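Local coordinates for protein Non-heme chloroperoxidase CPO-A1 (Streptomyces aureofaciens, PDB 1A8Q) that is a cofactor-free haloperoxidase that can brominate and may be a chlorinating enzyme in 7-chlorotetracycline biosynthesis, at residues 95-103 / 115-123. Sequence-based numbering, arbitrary orientation.
Sequences MGGGELARY and AVLLSAIPP
Gly97 shows how a bare backbone lets a helix approach the end of a strand and the loop that follows: its CA lies directly against both Ala120 CB, at 4.0 Å, and Leu117 CD2, at 3.8 Å. Pro122 closes over the same turn, with CG 3.8 Å from Gly97 O, an oxygen that also accepts the helical bond from Ala101 N. Next to it Ile121 lies against the start of the helix. With CG1 set between its backbone N and carbonyl carbon (chi1 65°), CG1 faces Gly98 N while CD1 comes to 3.9 Å from Met95 CA. About one turn after Gly97, Leu100 spreads its two methyls over the strand: CD2 packs on Ala115 CB, and CD1 touches both Val116 O and Leu117 CD2, 4.0 Å from the latter, the two leucines crossing at a slant. No hydrogen bond joins the segments; strand 112-118 pairs instead with its neighbours through Val116 to Leu90 and Leu117 to Leu216. Residues 96-103 run at 149° to strand residues 115-118, close to antiparallel, as part of a beta-alpha-beta crossover, and the helix comes just after catalytic Ser94 in the chain, the nucleophile-elbow arrangement of the alpha/beta hydrolase fold.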
loop_
_atom_site.group_PDB
_atom_site.type_symbol
_atom_site.label_atom_id
_atom_site.label_comp_id
_atom_site.label_asym_id
_atom_site.label_seq_id
_atom_site.Cartn_x
_atom_site.Cartn_y
_atom_site.Cartn_z
ATOM N N MET A 95 0.967 -1.278 -3.846
ATOM C CA MET A 95 1.274 -2.684 -3.777
ATOM C C MET A 95 1.020 -3.312 -2.445
ATOM O O MET A 95 0.868 -4.514 -2.286
ATOM C CB MET A 95 2.711 -3.023 -4.269
ATOM C CG MET A 95 3.760 -2.552 -3.227
ATOM S SD MET A 95 5.323 -3.438 -3.532
ATOM C CE MET A 95 5.125 -4.925 -2.614
ATOM N N GLY A 96 0.849 -2.520 -1.347
ATOM C CA GLY A 96 0.404 -2.983 -0.052
ATOM C C GLY A 96 -0.968 -3.686 -0.143
ATOM O O GLY A 96 -1.288 -4.569 0.630
ATOM N N GLY A 97 -1.760 -3.283 -1.115
ATOM C CA GLY A 97 -3.072 -3.934 -1.374
ATOM C C GLY A 97 -2.887 -5.387 -1.801
ATOM O O GLY A 97 -3.743 -6.206 -1.458
ATOM N N GLY A 98 -1.765 -5.757 -2.443
ATOM C CA GLY A 98 -1.513 -7.157 -2.733
ATOM C C GLY A 98 -1.144 -7.923 -1.493
ATOM O O GLY A 98 -1.410 -9.110 -1.329
ATOM N N GLU A 99 -0.357 -7.317 -0.546
ATOM C CA GLU A 99 -0.076 -7.950 0.737
ATOM C C GLU A 99 -1.362 -8.213 1.516
ATOM O O GLU A 99 -1.520 -9.284 2.126
ATOM C CB GLU A 99 0.896 -7.036 1.544
ATOM C CG GLU A 99 1.231 -7.574 2.941
ATOM C CD GLU A 99 2.311 -6.714 3.635
ATOM O OE1 GLU A 99 3.244 -6.300 2.926
ATOM O OE2 GLU A 99 2.161 -6.489 4.833
ATOM N N LEU A 100 -2.270 -7.260 1.494
ATOM C CA LEU A 100 -3.568 -7.379 2.198
ATOM C C LEU A 100 -4.393 -8.503 1.535
ATOM O O LEU A 100 -4.775 -9.409 2.253
ATOM C CB LEU A 100 -4.302 -6.053 2.087
ATOM C CG LEU A 100 -5.471 -5.845 3.079
ATOM C CD1 LEU A 100 -5.934 -4.372 3.032
ATOM C CD2 LEU A 100 -6.653 -6.704 2.683
ATOM N N ALA A 101 -4.471 -8.449 0.229
ATOM C CA ALA A 101 -5.262 -9.504 -0.477
ATOM C C ALA A 101 -4.695 -10.877 -0.263
ATOM O O ALA A 101 -5.409 -11.874 0.013
ATOM C CB ALA A 101 -5.302 -9.118 -1.939
ATOM N N ARG A 102 -3.372 -11.053 -0.380
ATOM C CA ARG A 102 -2.787 -12.379 -0.219
ATOM C C ARG A 102 -2.830 -12.835 1.213
ATOM O O ARG A 102 -2.946 -14.021 1.479
ATOM C CB ARG A 102 -1.368 -12.400 -0.854
ATOM C CG ARG A 102 -0.701 -13.763 -0.723
ATOM C CD ARG A 102 -1.418 -14.865 -1.513
ATOM N NE ARG A 102 -1.848 -14.402 -2.805
ATOM C CZ ARG A 102 -1.093 -14.416 -3.905
ATOM N NH1 ARG A 102 0.147 -14.881 -3.823
ATOM N NH2 ARG A 102 -1.618 -13.961 -5.042
ATOM N N TYR A 103 -2.791 -11.926 2.224
ATOM C CA TYR A 103 -3.031 -12.301 3.605
ATOM C C TYR A 103 -4.446 -12.905 3.763
ATOM O O TYR A 103 -4.530 -13.962 4.402
ATOM C CB TYR A 103 -2.867 -11.045 4.531
ATOM C CG TYR A 103 -3.190 -11.429 5.965
ATOM C CD1 TYR A 103 -2.313 -12.042 6.835
ATOM C CD2 TYR A 103 -4.486 -11.145 6.400
ATOM C CE1 TYR A 103 -2.709 -12.386 8.128
ATOM C CE2 TYR A 103 -4.896 -11.484 7.678
ATOM C CZ TYR A 103 -4.014 -12.095 8.516
ATOM O OH TYR A 103 -4.437 -12.420 9.783
ATOM N N ALA A 115 -11.442 -3.872 5.934
ATOM C CA ALA A 115 -10.249 -3.597 5.119
ATOM C C ALA A 115 -10.461 -2.379 4.255
ATOM O O ALA A 115 -11.567 -1.993 3.886
ATOM C CB ALA A 115 -9.977 -4.771 4.170
ATOM N N VAL A 116 -9.337 -1.668 3.997
ATOM C CA VAL A 116 -9.399 -0.478 3.158
ATOM C C VAL A 116 -8.317 -0.634 2.088
ATOM O O VAL A 116 -7.170 -0.869 2.468
ATOM C CB VAL A 116 -9.081 0.816 3.947
ATOM C CG1 VAL A 116 -9.096 2.024 3.030
ATOM C CG2 VAL A 116 -10.111 0.985 5.089
ATOM N N LEU A 117 -8.673 -0.430 0.833
ATOM C CA LEU A 117 -7.702 -0.541 -0.264
ATOM C C LEU A 117 -7.582 0.840 -0.855
ATOM O O LEU A 117 -8.484 1.336 -1.522
ATOM C CB LEU A 117 -8.234 -1.534 -1.320
ATOM C CG LEU A 117 -8.202 -3.015 -0.952
ATOM C CD1 LEU A 117 -8.832 -3.759 -2.151
ATOM C CD2 LEU A 117 -6.821 -3.602 -0.752
ATOM N N LEU A 118 -6.462 1.531 -0.584
ATOM C CA LEU A 118 -6.272 2.876 -1.130
ATOM C C LEU A 118 -5.343 2.839 -2.318
ATOM O O LEU A 118 -4.163 2.419 -2.172
ATOM C CB LEU A 118 -5.583 3.718 0.009
ATOM C CG LEU A 118 -5.177 5.137 -0.407
ATOM C CD1 LEU A 118 -6.348 6.031 -0.762
ATOM C CD2 LEU A 118 -4.401 5.835 0.738
ATOM N N SER A 119 -5.832 3.223 -3.480
ATOM C CA SER A 119 -5.040 3.299 -4.724
ATOM C C SER A 119 -4.254 2.013 -4.895
ATOM O O SER A 119 -3.037 2.059 -5.161
ATOM C CB SER A 119 -4.075 4.494 -4.641
ATOM O OG SER A 119 -4.806 5.686 -4.228
ATOM N N ALA A 120 -4.926 0.864 -4.778
ATOM C CA ALA A 120 -4.273 -0.408 -4.681
ATOM C C ALA A 120 -4.249 -1.193 -5.991
ATOM O O ALA A 120 -5.145 -1.027 -6.816
ATOM C CB ALA A 120 -4.978 -1.236 -3.600
ATOM N N ILE A 121 -3.277 -2.079 -6.095
ATOM C CA ILE A 121 -3.092 -2.859 -7.306
ATOM C C ILE A 121 -4.121 -3.928 -7.651
ATOM O O ILE A 121 -4.162 -4.233 -8.858
ATOM C CB ILE A 121 -1.684 -3.493 -7.328
ATOM C CG1 ILE A 121 -1.494 -4.522 -6.216
ATOM C CG2 ILE A 121 -0.609 -2.379 -7.289
ATOM C CD1 ILE A 121 -0.152 -5.267 -6.311
ATOM N N PRO A 122 -4.855 -4.539 -6.755
ATOM C CA PRO A 122 -5.796 -5.610 -7.186
ATOM C C PRO A 122 -6.803 -5.036 -8.134
ATOM O O PRO A 122 -7.186 -3.870 -8.094
ATOM C CB PRO A 122 -6.417 -6.129 -5.888
ATOM C CG PRO A 122 -5.390 -5.766 -4.835
ATOM C CD PRO A 122 -4.884 -4.414 -5.310
ATOM N N PRO A 123 -7.309 -5.878 -9.081
ATOM C CA PRO A 123 -6.980 -7.262 -9.149
ATOM C C PRO A 123 -5.674 -7.631 -9.855
ATOM O O PRO A 123 -5.033 -8.560 -9.390
ATOM C CB PRO A 123 -8.142 -7.876 -9.998
ATOM C CG PRO A 123 -9.146 -6.795 -10.104
ATOM C CD PRO A 123 -8.458 -5.468 -9.951
#